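Local structure of amine oxidase (Emericella nidulans, 3PGB) at residues Y69-D73 and D74-D78; P112-S115 and E116-Y120; R267-S270 and Q271-L274; Y389-D393 and P394-S398; N707-F710 and T711-H714. The protein is a copper amine oxidase that probably oxidises primary amines, using a copper ion and a topaquinone cofactor formed from one of its own tyrosines. All blocks are in the same frame, centred on the assembly; numbering follows the deposited sequence.

How the contacts relate
Each contact pairs two adjoining segments, so all five are local, follow one another along the chain, and neither nest nor cross. Contact 1 starts the helix 73-84 and contact 2 the helix 114-122; their centres lie about 20 Å apart on the same side of the chain's centre. Contact 3 rounds the turn that leads into strand 273-279 beside a glycan. In contact 4 the chain leaves strand 374-389 and enters the short helix 394-398. Contact 5 is the turn before strand 714-722. Contacts 4 and 5, with nearest atoms about 9 Å apart, both lie in the enzyme domain near the copper site and touch the second subunit.

Contact 1 of 5, residues Y69-D73 and D74-D78; sequences YGLTD and DETAD
Thr72 and Glu75 grip each other in a capping box at the start of helix 73-84. Thr72 N donates to Glu75 OE2 over 2.8 Å with an N-H...O angle of 161°, meeting the carboxylate oxygen on its anti side and 29° out of its plane. The return bond, Glu75 N to Thr72 OG1, is weak at 3.3 Å. Thr72 places OG1 between its backbone N and carbonyl carbon (chi1 61°), which turns the hydroxyl to the first turn of the helix.

The carbonyl of the same residue, Thr72 O, takes two donors from Thr76, one turn on: Thr76 N at 3.1 Å, and Thr76 OG1 at 3.0 Å from above the carbonyl plane. Ala77 N closes the next turn on Asp73 O at 2.9 Å.

Leu71 packs against the outside of this polar frame, its CB 3.2 Å from Thr76 OG1 and its CD2 3.7 Å from Glu75 OE2. Beyond Leu71 lie Ile107 and Leu109 of strand 102-110.

Arg130 forms a salt bridge with Glu75 OE2, and Lys781 forms one with Asp73 OD2. OE2 therefore serves a backbone N-H and a guanidinium together, an arrangement that would favour the charged carboxylate and hold it in place at the helix start.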
loop_
_atom_site.group_PDB
_atom_site.type_symbol
_atom_site.label_atom_id
_atom_site.label_comp_id
_atom_site.label_asym_id
_atom_site.label_seq_id
_atom_site.Cartn_x
_atom_site.Cartn_y
_atom_site.Cartn_z
ATOM N N TYR A 69 -3.075 23.602 -20.334
ATOM C CA TYR A 69 -2.237 24.015 -19.196
ATOM C C TYR A 69 -2.724 25.268 -18.474
ATOM O O TYR A 69 -2.885 25.264 -17.257
ATOM C CB TYR A 69 -0.769 24.201 -19.610
ATOM C CG TYR A 69 0.116 24.633 -18.459
ATOM C CD1 TYR A 69 0.555 23.715 -17.514
ATOM C CD2 TYR A 69 0.493 25.960 -18.303
ATOM C CE1 TYR A 69 1.354 24.098 -16.454
ATOM C CE2 TYR A 69 1.297 26.357 -17.236
ATOM C CZ TYR A 69 1.723 25.420 -16.319
ATOM O OH TYR A 69 2.517 25.796 -15.263
ATOM N N GLY A 70 -2.936 26.340 -19.224
ATOM C CA GLY A 70 -3.339 27.606 -18.638
ATOM C C GLY A 70 -3.054 28.791 -19.531
ATOM O O GLY A 70 -2.532 28.639 -20.640
ATOM N N LEU A 71 -3.397 29.975 -19.036
ATOM C CA LEU A 71 -3.167 31.217 -19.772
ATOM C C LEU A 71 -1.697 31.607 -19.700
ATOM O O LEU A 71 -1.044 31.389 -18.687
ATOM C CB LEU A 71 -4.024 32.350 -19.193
ATOM C CG LEU A 71 -5.542 32.174 -19.277
ATOM C CD1 LEU A 71 -6.258 33.211 -18.415
ATOM C CD2 LEU A 71 -6.020 32.246 -20.716
ATOM N N THR A 72 -1.176 32.181 -20.778
ATOM C CA THR A 72 0.138 32.813 -20.725
ATOM C C THR A 72 0.008 34.122 -19.954
ATOM O O THR A 72 -1.092 34.653 -19.788
ATOM C CB THR A 72 0.678 33.134 -22.121
ATOM O OG1 THR A 72 -0.213 34.047 -22.772
ATOM C CG2 THR A 72 0.825 31.857 -22.960
ATOM N N ASP A 73 1.129 34.644 -19.482
ATOM C CA ASP A 73 1.123 35.896 -18.732
ATOM C C ASP A 73 0.466 37.046 -19.499
ATOM O O ASP A 73 -0.327 37.798 -18.933
ATOM C CB ASP A 73 2.551 36.263 -18.325
ATOM C CG ASP A 73 3.051 35.428 -17.156
ATOM O OD1 ASP A 73 2.344 34.473 -16.758
ATOM O OD2 ASP A 73 4.142 35.733 -16.627
ATOM N N ASP A 74 0.787 37.163 -20.783
ATOM C CA ASP A 74 0.238 38.217 -21.628
ATOM C C ASP A 74 -1.284 38.103 -21.740
ATOM O O ASP A 74 -1.998 39.093 -21.576
ATOM C CB ASP A 74 0.879 38.184 -23.028
ATOM C CG ASP A 74 2.339 38.656 -23.030
ATOM O OD1 ASP A 74 2.859 39.044 -21.960
ATOM O OD2 ASP A 74 2.971 38.639 -24.112
ATOM N N GLU A 75 -1.770 36.897 -22.026
ATOM C CA GLU A 75 -3.207 36.645 -22.119
ATOM C C GLU A 75 -3.926 37.082 -20.848
ATOM O O GLU A 75 -4.929 37.785 -20.909
ATOM C CB GLU A 75 -3.480 35.159 -22.361
ATOM C CG GLU A 75 -3.177 34.683 -23.768
ATOM C CD GLU A 75 -3.237 33.171 -23.899
ATOM O OE1 GLU A 75 -3.503 32.677 -25.018
ATOM O OE2 GLU A 75 -3.026 32.475 -22.879
ATOM N N THR A 76 -3.396 36.655 -19.705
ATOM C CA THR A 76 -3.953 36.988 -18.398
ATOM C C THR A 76 -3.953 38.496 -18.166
ATOM O O THR A 76 -4.885 39.039 -17.575
ATOM C CB THR A 76 -3.155 36.302 -17.268
ATOM O OG1 THR A 76 -3.072 34.896 -17.523
ATOM C CG2 THR A 76 -3.815 36.533 -15.916
ATOM N N ALA A 77 -2.899 39.159 -18.631
ATOM C CA ALA A 77 -2.797 40.617 -18.574
ATOM C C ALA A 77 -3.821 41.288 -19.492
ATOM O O ALA A 77 -4.515 42.222 -19.080
ATOM C CB ALA A 77 -1.391 41.062 -18.952
ATOM N N ASP A 78 -3.907 40.814 -20.733
ATOM C CA ASP A 78 -4.850 41.367 -21.698
ATOM C C ASP A 78 -6.304 41.232 -21.217
ATOM O O ASP A 78 -7.082 42.187 -21.311
ATOM C CB ASP A 78 -4.676 40.705 -23.072
ATOM C CG ASP A 78 -3.467 41.239 -23.844
ATOM O OD1 ASP A 78 -2.765 42.143 -23.339
ATOM O OD2 ASP A 78 -3.230 40.754 -24.972
#

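Contact 2 of 5, residues P112-S115 and E116-Y120; sequences PNKS and EAIPY
Lys114 and Ile118, one helical turn apart, lie side by side and point the same way, Lys114 CG resting 3.7 Å from Ile118 CG1. Lys114 sends CG anti to its own N (chi1 -173°) and keeps an extended course from CG to NZ that carries CG and CE past Ile118 CG1. Both side chains also pack on Tyr378 of strand 374-389.

Glu116 meets Asn113 differently. The two side chains slant across one another with amide and carboxylate planes 69° apart, and Glu116 OE2 stands 3.9 Å from Asn113 CB. The same oxygen accepts a weak bond from Asn113 N at 3.4 Å; the Asn113 side chain itself, although at the N-cap position, makes no capping bond.

The backbone turn beneath them is firmer. Asn113 O accepts from both Glu116 N and Ala117 N, each at 3.0 Å. Ile118 N reaches Lys114 O at 2.9 Å, nearly straight at 168°. Pro119 lacks an N-H for the next bond and instead sets CD 3.0 Å from Ser115 O, where the helix kinks.

Lys114 NZ ends in salt bridges with Asp541, Asp543 and Asp687. All three belong to a calcium site, which places Lys114, in the first turn of helix 114-122, in the second shell of the calcium ion; the salt bridges would be expected to help hold the acidic ligands in position.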
loop_
_atom_site.group_PDB
_atom_site.type_symbol
_atom_site.label_atom_id
_atom_site.label_comp_id
_atom_site.label_asym_id
_atom_site.label_seq_id
_atom_site.Cartn_x
_atom_site.Cartn_y
_atom_site.Cartn_z
ATOM N N PRO A 112 -10.673 23.473 -23.135
ATOM C CA PRO A 112 -11.519 23.160 -24.274
ATOM C C PRO A 112 -12.248 21.837 -24.088
ATOM O O PRO A 112 -11.778 20.960 -23.363
ATOM C CB PRO A 112 -10.531 23.082 -25.443
ATOM C CG PRO A 112 -9.245 22.749 -24.832
ATOM C CD PRO A 112 -9.242 23.375 -23.469
ATOM N N ASN A 113 -13.400 21.721 -24.733
ATOM C CA ASN A 113 -14.180 20.502 -24.710
ATOM C C ASN A 113 -13.382 19.349 -25.316
ATOM O O ASN A 113 -12.572 19.553 -26.225
ATOM C CB ASN A 113 -15.492 20.709 -25.481
ATOM C CG ASN A 113 -16.430 21.695 -24.795
ATOM O OD1 ASN A 113 -16.370 21.885 -23.578
ATOM N ND2 ASN A 113 -17.305 22.325 -25.575
ATOM N N LYS A 114 -13.609 18.142 -24.808
ATOM C CA LYS A 114 -12.934 16.949 -25.328
ATOM C C LYS A 114 -13.220 16.760 -26.820
ATOM O O LYS A 114 -12.350 16.324 -27.576
ATOM C CB LYS A 114 -13.370 15.713 -24.542
ATOM C CG LYS A 114 -12.625 14.431 -24.879
ATOM C CD LYS A 114 -13.176 13.258 -24.076
ATOM C CE LYS A 114 -12.572 11.940 -24.518
ATOM N NZ LYS A 114 -12.830 10.861 -23.520
ATOM N N SER A 115 -14.439 17.098 -27.235
ATOM C CA SER A 115 -14.840 16.987 -28.637
ATOM C C SER A 115 -14.047 17.937 -29.552
ATOM O O SER A 115 -13.917 17.670 -30.745
ATOM C CB SER A 115 -16.353 17.215 -28.782
ATOM O OG SER A 115 -16.750 18.452 -28.204
ATOM N N GLU A 116 -13.530 19.033 -28.990
ATOM C CA GLU A 116 -12.590 19.930 -29.694
ATOM C C GLU A 116 -11.155 19.411 -29.640
ATOM O O GLU A 116 -10.416 19.507 -30.622
ATOM C CB GLU A 116 -12.573 21.327 -29.065
ATOM C CG GLU A 116 -13.752 22.221 -29.365
ATOM C CD GLU A 116 -13.586 23.578 -28.700
ATOM O OE1 GLU A 116 -13.062 24.502 -29.365
ATOM O OE2 GLU A 116 -13.937 23.710 -27.499
ATOM N N ALA A 117 -10.756 18.902 -28.475
ATOM C CA ALA A 117 -9.372 18.493 -28.240
ATOM C C ALA A 117 -8.983 17.235 -29.023
ATOM O O ALA A 117 -7.916 17.192 -29.628
ATOM C CB ALA A 117 -9.140 18.285 -26.760
ATOM N N ILE A 118 -9.856 16.231 -29.027
ATOM C CA ILE A 118 -9.537 14.930 -29.626
ATOM C C ILE A 118 -9.220 15.011 -31.129
ATOM O O ILE A 118 -8.234 14.422 -31.576
ATOM C CB ILE A 118 -10.655 13.879 -29.362
ATOM C CG1 ILE A 118 -10.727 13.528 -27.870
ATOM C CG2 ILE A 118 -10.421 12.615 -30.189
ATOM C CD1 ILE A 118 -9.636 12.586 -27.394
ATOM N N PRO A 119 -10.042 15.740 -31.912
ATOM C CA PRO A 119 -9.715 15.921 -33.338
ATOM C C PRO A 119 -8.428 16.717 -33.600
ATOM O O PRO A 119 -7.777 16.497 -34.625
ATOM C CB PRO A 119 -10.933 16.678 -33.889
ATOM C CG PRO A 119 -12.040 16.372 -32.928
ATOM C CD PRO A 119 -11.381 16.271 -31.592
ATOM N N TYR A 120 -8.073 17.633 -32.694
ATOM C CA TYR A 120 -6.792 18.340 -32.786
ATOM C C TYR A 120 -5.609 17.410 -32.498
ATOM O O TYR A 120 -4.604 17.459 -33.199
ATOM C CB TYR A 120 -6.744 19.543 -31.838
ATOM C CG TYR A 120 -5.367 20.172 -31.744
ATOM C CD1 TYR A 120 -4.749 20.706 -32.868
ATOM C CD2 TYR A 120 -4.681 20.219 -30.539
ATOM C CE1 TYR A 120 -3.485 21.276 -32.795
ATOM C CE2 TYR A 120 -3.411 20.789 -30.456
ATOM C CZ TYR A 120 -2.821 21.315 -31.590
ATOM O OH TYR A 120 -1.569 21.884 -31.520
#

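Contact 3 of 5, residues R267-S270 and Q271-L274. With MAN (alpha-D-mannopyranose), chain B.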
loop_
_atom_site.group_PDB
_atom_site.type_symbol
_atom_site.label_atom_id
_atom_site.label_comp_id
_atom_site.label_asym_id
_atom_site.label_seq_id
_atom_site.Cartn_x
_atom_site.Cartn_y
_atom_site.Cartn_z
ATOM N N ARG A 267 -26.807 41.514 5.101
ATOM C CA ARG A 267 -25.573 42.291 5.249
ATOM C C ARG A 267 -25.717 43.499 6.181
ATOM O O ARG A 267 -24.858 44.386 6.179
ATOM C CB ARG A 267 -25.101 42.790 3.883
ATOM C CG ARG A 267 -25.017 41.731 2.799
ATOM C CD ARG A 267 -24.298 42.278 1.579
ATOM N NE ARG A 267 -22.899 42.580 1.874
ATOM C CZ ARG A 267 -22.018 43.066 1.002
ATOM N NH1 ARG A 267 -22.362 43.320 -0.253
ATOM N NH2 ARG A 267 -20.773 43.296 1.394
ATOM N N ASP A 268 -26.795 43.537 6.966
ATOM C CA ASP A 268 -27.012 44.586 7.968
ATOM C C ASP A 268 -26.753 43.986 9.348
ATOM O O ASP A 268 -27.536 43.155 9.810
ATOM C CB ASP A 268 -28.446 45.122 7.879
ATOM C CG ASP A 268 -28.665 46.392 8.707
ATOM O OD1 ASP A 268 -29.803 46.907 8.708
ATOM O OD2 ASP A 268 -27.712 46.881 9.354
ATOM N N PRO A 269 -25.648 44.385 10.008
ATOM C CA PRO A 269 -25.336 43.793 11.321
ATOM C C PRO A 269 -26.330 44.118 12.443
ATOM O O PRO A 269 -26.324 43.436 13.465
ATOM C CB PRO A 269 -23.947 44.368 11.661
ATOM C CG PRO A 269 -23.407 44.904 10.383
ATOM C CD PRO A 269 -24.590 45.311 9.561
ATOM N N SER A 270 -27.165 45.141 12.263
ATOM C CA SER A 270 -28.182 45.482 13.265
ATOM C C SER A 270 -29.366 44.503 13.231
ATOM O O SER A 270 -30.192 44.505 14.141
ATOM C CB SER A 270 -28.663 46.942 13.107
ATOM O OG SER A 270 -29.644 47.074 12.089
ATOM N N GLN A 271 -29.439 43.674 12.187
ATOM C CA GLN A 271 -30.456 42.620 12.071
ATOM C C GLN A 271 -29.923 41.224 12.440
ATOM O O GLN A 271 -30.680 40.253 12.425
ATOM C CB GLN A 271 -31.029 42.583 10.642
ATOM C CG GLN A 271 -31.671 43.894 10.164
ATOM C CD GLN A 271 -32.918 44.261 10.956
ATOM O OE1 GLN A 271 -32.967 45.304 11.615
ATOM N NE2 GLN A 271 -33.924 43.391 10.913
ATOM N N TRP A 272 -28.630 41.109 12.750
ATOM C CA TRP A 272 -28.061 39.818 13.165
ATOM C C TRP A 272 -28.391 39.551 14.627
ATOM O O TRP A 272 -28.469 40.484 15.429
ATOM C CB TRP A 272 -26.540 39.776 12.982
ATOM C CG TRP A 272 -26.058 39.978 11.578
ATOM C CD1 TRP A 272 -26.773 39.824 10.426
ATOM C CD2 TRP A 272 -24.731 40.337 11.180
ATOM N NE1 TRP A 272 -25.978 40.087 9.337
ATOM C CE2 TRP A 272 -24.720 40.406 9.774
ATOM C CE3 TRP A 272 -23.553 40.625 11.877
ATOM C CZ2 TRP A 272 -23.574 40.745 9.050
ATOM C CZ3 TRP A 272 -22.415 40.962 11.155
ATOM C CH2 TRP A 272 -22.436 41.021 9.758
ATOM N N LYS A 273 -28.567 38.277 14.966
ATOM C CA LYS A 273 -29.002 37.868 16.302
ATOM C C LYS A 273 -28.057 36.834 16.918
ATOM O O LYS A 273 -27.446 36.032 16.212
ATOM C CB LYS A 273 -30.425 37.306 16.237
ATOM N N LEU A 274 -27.941 36.877 18.241
ATOM C CA LEU A 274 -27.077 35.977 18.995
ATOM C C LEU A 274 -27.951 34.829 19.470
ATOM O O LEU A 274 -28.726 34.983 20.416
ATOM C CB LEU A 274 -26.440 36.726 20.178
ATOM C CG LEU A 274 -25.387 35.997 21.027
ATOM C CD1 LEU A 274 -24.472 36.996 21.719
ATOM C CD2 LEU A 274 -26.015 35.051 22.051
HETATM C C1 MAN B . -25.386 50.250 4.652
HETATM C C2 MAN B . -25.158 49.352 5.861
HETATM C C3 MAN B . -25.181 47.893 5.403
HETATM C C4 MAN B . -26.494 47.607 4.690
HETATM C C5 MAN B . -26.668 48.564 3.516
HETATM C C6 MAN B . -28.022 48.326 2.855
HETATM O O2 MAN B . -26.133 49.616 6.844
HETATM O O3 MAN B . -24.991 47.003 6.480
HETATM O O4 MAN B . -26.494 46.280 4.228
HETATM O O5 MAN B . -26.582 49.903 3.968
HETATM O O6 MAN B . -28.261 49.258 1.826
#
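Pro269 lies over one face of the Trp272 indole in a CH-pi contact at a type I beta turn, Asp268 to Gln271, just before strand 273-279 of an antiparallel sheet. Its CA stands 3.7 Å from the centroid of the six-membered ring and 18° off the ring normal, which puts CA almost directly above the ring centre. Asp268 O lies over the same face, offset toward the rim. Pro269 and Trp272 run side by side in one direction, with Pro269 CB 3.8 Å from Trp272 CZ3.

Backbone bonds set this overlap. Gln271 N donates to Asp268 O over 3.1 Å, approaching from above the carbonyl plane, while Trp272 N makes only a weak bond to Pro269 O. Trp272 turns CG away from its carbonyl carbon and beside its N (chi1 -60°), which swings the indole back under the proline. Asp268 OD2 adds a weak bond from Ser270 N, and the aliphatic part of Gln271 passes obliquely by the carboxylate, CG 3.8 Å from Asp268 OD1.

Farther out, Trp272 NE1 is held by Gly266 O and the indole meets Trp191 of helix 186-198 edge-to-face, which ties the turn to that helix. Arg267 points elsewhere, bridging to Asp183 and covering Trp100 in a cation-pi contact. Its carbonyl faces an N-linked glycan: the mannose O3 donates to Arg267 O over 2.6 Å, and O4 gives the same oxygen a weak bond at 3.2 Å.

Contact 4 of 5, residues Y389-D393 and P394-S398; sequences YAAND and PVQSS
Where the chain turns back on itself, the CA atoms of Ala390 and Ser397 come within 4.2 Å, and Ser397 N donates to Asp393 O over 3.0 Å to close the first turn of helix 394-398.

Asp393 is the N-cap. It holds CG between its backbone N and carbonyl carbon (chi1 78°), which folds the carboxylate over the helix start. OD1 then accepts from Gln396 N at 2.7 Å with an N-H...O angle of 156°, met on the syn side and a little out of the carboxylate plane. The side chains of Asp393 and Gln396 run side by side, their flat ends turned against each other.

Ala391 fills the inside of the bend, its CB 3.4 Å from Gln396 CB. Gln396 bends at chi2 toward Tyr389, where its amide and the phenol ring stand 69° apart with OE1 3.2 Å from Tyr389 CD2. That amide is buried but well served, with Gln509 bonded to NE2 and Ser530 to OE1. A water joins the two limbs, accepting from Ala391 N and lying 2.6 Å from Ser397 OG.

At the subunit interface, Trp565 of the second subunit bonds to Asn392 O and packs on Pro394 and Ser397. The ring of Tyr389 meets that of the copper ligand His532. Tyr389 belongs to the active site, its OH hydrogen-bonded to O4 of the topaquinone at position 484 as in other copper amine oxidases, and the Asp393-capped helix lies behind it through Gln396.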
loop_
_atom_site.group_PDB
_atom_site.type_symbol
_atom_site.label_atom_id
_atom_site.label_comp_id
_atom_site.label_asym_id
_atom_site.label_seq_id
_atom_site.Cartn_x
_atom_site.Cartn_y
_atom_site.Cartn_z
ATOM N N TYR A 389 -15.799 16.408 9.420
ATOM C CA TYR A 389 -15.580 16.170 10.849
ATOM C C TYR A 389 -16.861 15.753 11.584
ATOM O O TYR A 389 -17.955 15.747 11.018
ATOM C CB TYR A 389 -15.003 17.427 11.500
ATOM C CG TYR A 389 -13.598 17.724 11.065
ATOM C CD1 TYR A 389 -13.337 18.271 9.809
ATOM C CD2 TYR A 389 -12.525 17.460 11.901
ATOM C CE1 TYR A 389 -12.045 18.535 9.408
ATOM C CE2 TYR A 389 -11.238 17.721 11.507
ATOM C CZ TYR A 389 -11.000 18.255 10.262
ATOM O OH TYR A 389 -9.704 18.515 9.885
ATOM N N ALA A 390 -16.690 15.389 12.853
ATOM C CA ALA A 390 -17.796 15.071 13.750
ATOM C C ALA A 390 -17.315 15.312 15.166
ATOM O O ALA A 390 -16.121 15.163 15.445
ATOM C CB ALA A 390 -18.235 13.627 13.580
ATOM N N ALA A 391 -18.232 15.688 16.054
ATOM C CA ALA A 391 -17.883 15.972 17.442
ATOM C C ALA A 391 -19.127 16.203 18.284
ATOM O O ALA A 391 -20.228 16.326 17.754
ATOM C CB ALA A 391 -16.968 17.182 17.519
ATOM N N ASN A 392 -18.940 16.268 19.598
ATOM C CA ASN A 392 -20.019 16.622 20.510
ATOM C C ASN A 392 -20.163 18.140 20.650
ATOM O O ASN A 392 -21.021 18.606 21.390
ATOM C CB ASN A 392 -19.790 15.983 21.886
ATOM C CG ASN A 392 -21.065 15.873 22.711
ATOM O OD1 ASN A 392 -22.173 15.914 22.180
ATOM N ND2 ASN A 392 -20.909 15.716 24.019
ATOM N N ASP A 393 -19.326 18.908 19.951
ATOM C CA ASP A 393 -19.434 20.365 19.931
ATOM C C ASP A 393 -19.894 20.821 18.542
ATOM O O ASP A 393 -19.694 20.104 17.572
ATOM C CB ASP A 393 -18.113 21.018 20.367
ATOM C CG ASP A 393 -17.043 21.027 19.277
ATOM O OD1 ASP A 393 -17.278 21.605 18.192
ATOM O OD2 ASP A 393 -15.936 20.501 19.535
ATOM N N PRO A 394 -20.527 22.003 18.444
ATOM C CA PRO A 394 -21.158 22.415 17.191
ATOM C C PRO A 394 -20.202 22.862 16.089
ATOM O O PRO A 394 -20.544 22.767 14.911
ATOM C CB PRO A 394 -22.018 23.604 17.616
ATOM C CG PRO A 394 -21.290 24.194 18.769
ATOM C CD PRO A 394 -20.638 23.046 19.482
ATOM N N VAL A 395 -19.035 23.375 16.457
ATOM C CA VAL A 395 -18.075 23.824 15.459
ATOM C C VAL A 395 -17.484 22.620 14.722
ATOM O O VAL A 395 -17.596 22.514 13.493
ATOM C CB VAL A 395 -16.968 24.697 16.086
ATOM C CG1 VAL A 395 -15.736 24.771 15.169
ATOM C CG2 VAL A 395 -17.515 26.098 16.391
ATOM N N GLN A 396 -16.880 21.708 15.475
ATOM C CA GLN A 396 -16.290 20.505 14.892
ATOM C C GLN A 396 -17.325 19.586 14.277
ATOM O O GLN A 396 -17.038 18.926 13.277
ATOM C CB GLN A 396 -15.468 19.727 15.927
ATOM C CG GLN A 396 -14.107 20.321 16.183
ATOM C CD GLN A 396 -13.241 20.295 14.952
ATOM O OE1 GLN A 396 -12.713 19.249 14.576
ATOM N NE2 GLN A 396 -13.100 21.449 14.305
ATOM N N SER A 397 -18.521 19.545 14.860
ATOM C CA SER A 397 -19.625 18.768 14.283
ATOM C C SER A 397 -20.003 19.264 12.886
ATOM O O SER A 397 -20.389 18.482 12.028
ATOM C CB SER A 397 -20.855 18.805 15.197
ATOM O OG SER A 397 -21.946 18.105 14.626
ATOM N N SER A 398 -19.868 20.564 12.664
ATOM C CA SER A 398 -20.353 21.199 11.444
ATOM C C SER A 398 -19.313 21.327 10.342
ATOM O O SER A 398 -19.674 21.647 9.215
ATOM C CB SER A 398 -20.889 22.592 11.771
ATOM O OG SER A 398 -21.933 22.530 12.731
HETATM O O HOH W 1 -21.234 15.681 15.027
#

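Contact 5 of 5, residues N707-F710 and T711-H714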
loop_
_atom_site.group_PDB
_atom_site.type_symbol
_atom_site.label_atom_id
_atom_site.label_comp_id
_atom_site.label_asym_id
_atom_site.label_seq_id
_atom_site.Cartn_x
_atom_site.Cartn_y
_atom_site.Cartn_z
ATOM N N ASN A 707 2.526 16.907 14.397
ATOM C CA ASN A 707 1.953 16.746 13.064
ATOM C C ASN A 707 1.617 15.312 12.745
ATOM O O ASN A 707 2.233 14.387 13.271
ATOM C CB ASN A 707 2.933 17.239 11.999
ATOM C CG ASN A 707 2.926 18.738 11.843
ATOM O OD1 ASN A 707 2.184 19.455 12.527
ATOM N ND2 ASN A 707 3.754 19.228 10.926
ATOM N N THR A 708 0.647 15.139 11.857
ATOM C CA THR A 708 0.343 13.837 11.296
ATOM C C THR A 708 1.509 13.439 10.403
ATOM O O THR A 708 2.201 14.304 9.871
ATOM C CB THR A 708 -0.975 13.879 10.500
ATOM O OG1 THR A 708 -2.031 14.243 11.388
ATOM C CG2 THR A 708 -1.302 12.530 9.858
ATOM N N VAL A 709 1.733 12.141 10.263
ATOM C CA VAL A 709 2.874 11.628 9.508
ATOM C C VAL A 709 2.428 10.968 8.203
ATOM O O VAL A 709 1.376 10.316 8.149
ATOM C CB VAL A 709 3.700 10.625 10.352
ATOM C CG1 VAL A 709 4.181 11.293 11.627
ATOM C CG2 VAL A 709 2.887 9.377 10.674
ATOM N N PHE A 710 3.243 11.136 7.162
ATOM C CA PHE A 710 2.936 10.612 5.831
ATOM C C PHE A 710 2.966 9.085 5.739
ATOM O O PHE A 710 2.369 8.508 4.831
ATOM C CB PHE A 710 3.928 11.164 4.798
ATOM C CG PHE A 710 3.685 12.600 4.400
ATOM C CD1 PHE A 710 2.445 13.010 3.927
ATOM C CD2 PHE A 710 4.720 13.531 4.447
ATOM C CE1 PHE A 710 2.226 14.325 3.544
ATOM C CE2 PHE A 710 4.513 14.850 4.059
ATOM C CZ PHE A 710 3.263 15.250 3.606
ATOM N N THR A 711 3.682 8.431 6.646
ATOM C CA THR A 711 3.832 6.980 6.588
ATOM C C THR A 711 2.492 6.266 6.624
ATOM O O THR A 711 2.249 5.346 5.857
ATOM C CB THR A 711 4.662 6.453 7.772
ATOM O OG1 THR A 711 4.380 7.246 8.930
ATOM C CG2 THR A 711 6.152 6.490 7.454
ATOM N N THR A 712 1.634 6.693 7.539
ATOM C CA THR A 712 0.377 6.009 7.801
ATOM C C THR A 712 -0.837 6.735 7.225
ATOM O O THR A 712 -1.836 6.094 6.918
ATOM C CB THR A 712 0.198 5.795 9.311
ATOM O OG1 THR A 712 0.494 7.010 10.005
ATOM C CG2 THR A 712 1.144 4.708 9.797
ATOM N N ALA A 713 -0.762 8.058 7.075
ATOM C CA ALA A 713 -1.831 8.820 6.425
ATOM C C ALA A 713 -1.655 8.729 4.907
ATOM O O ALA A 713 -1.076 9.610 4.279
ATOM C CB ALA A 713 -1.818 10.266 6.892
ATOM N N HIS A 714 -2.173 7.654 4.327
ATOM C CA HIS A 714 -1.848 7.273 2.958
ATOM C C HIS A 714 -3.032 6.556 2.319
ATOM O O HIS A 714 -3.761 5.823 2.981
ATOM C CB HIS A 714 -0.602 6.382 2.972
ATOM C CG HIS A 714 -0.219 5.823 1.637
ATOM N ND1 HIS A 714 -0.186 6.584 0.490
ATOM C CD2 HIS A 714 0.201 4.587 1.279
ATOM C CE1 HIS A 714 0.209 5.834 -0.523
ATOM N NE2 HIS A 714 0.451 4.617 -0.071
HETATM O O HOH W 2 -0.426 9.247 9.914
#
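Val709 O is gripped by two donors, a water at 2.7 Å and Ala713 N at 3.3 Å. The hydrogen bond from Ala713 N has an N-H...O angle of 159°, with the donor in the carbonyl plane, and closes a single turn of chain between residues four apart. A second link of the water, to Thr712 OG1, is doubtful because its modelled 2.4 Å is implausibly short.

Val709 sets CG1 anti to the carbonyl carbon (chi1 -58°), which leaves CG2 between the backbone N and the carbonyl carbon. This methyl meets both threonine hydroxyls obliquely: Thr711 OG1 is 3.1 Å from Val709 CG2 and Thr712 OG1 is 3.4 Å from it. Both threonines direct OG1 back toward the valine. On another side of the turn, Ala713 CB points to the first segment, lying 3.4 Å from Val709 O and 3.8 Å from Thr708 CG2. Ala713 is itself the centre of an inverse gamma turn, which redirects the chain into strand 714-722.

Asp495 of the second subunit bonds to Thr711 OG1, and Met456 of that subunit packs on Val709 and Thr711. Within the chain, Arg503 NH1 bonds to Phe710 O and Asp704 takes the hydroxyl of Thr708, whose side chain comes, at the nearest atoms, within about 3 Å of that of the copper ligand His698.

The polar groups of the turn are thus shared out: water and Ala713 N on Val709 O, Arg503 on Phe710 O, and Asp495 of the second subunit on Thr711 OG1. This chemistry joins the subunit interface to the surroundings of the copper site through one compact turn.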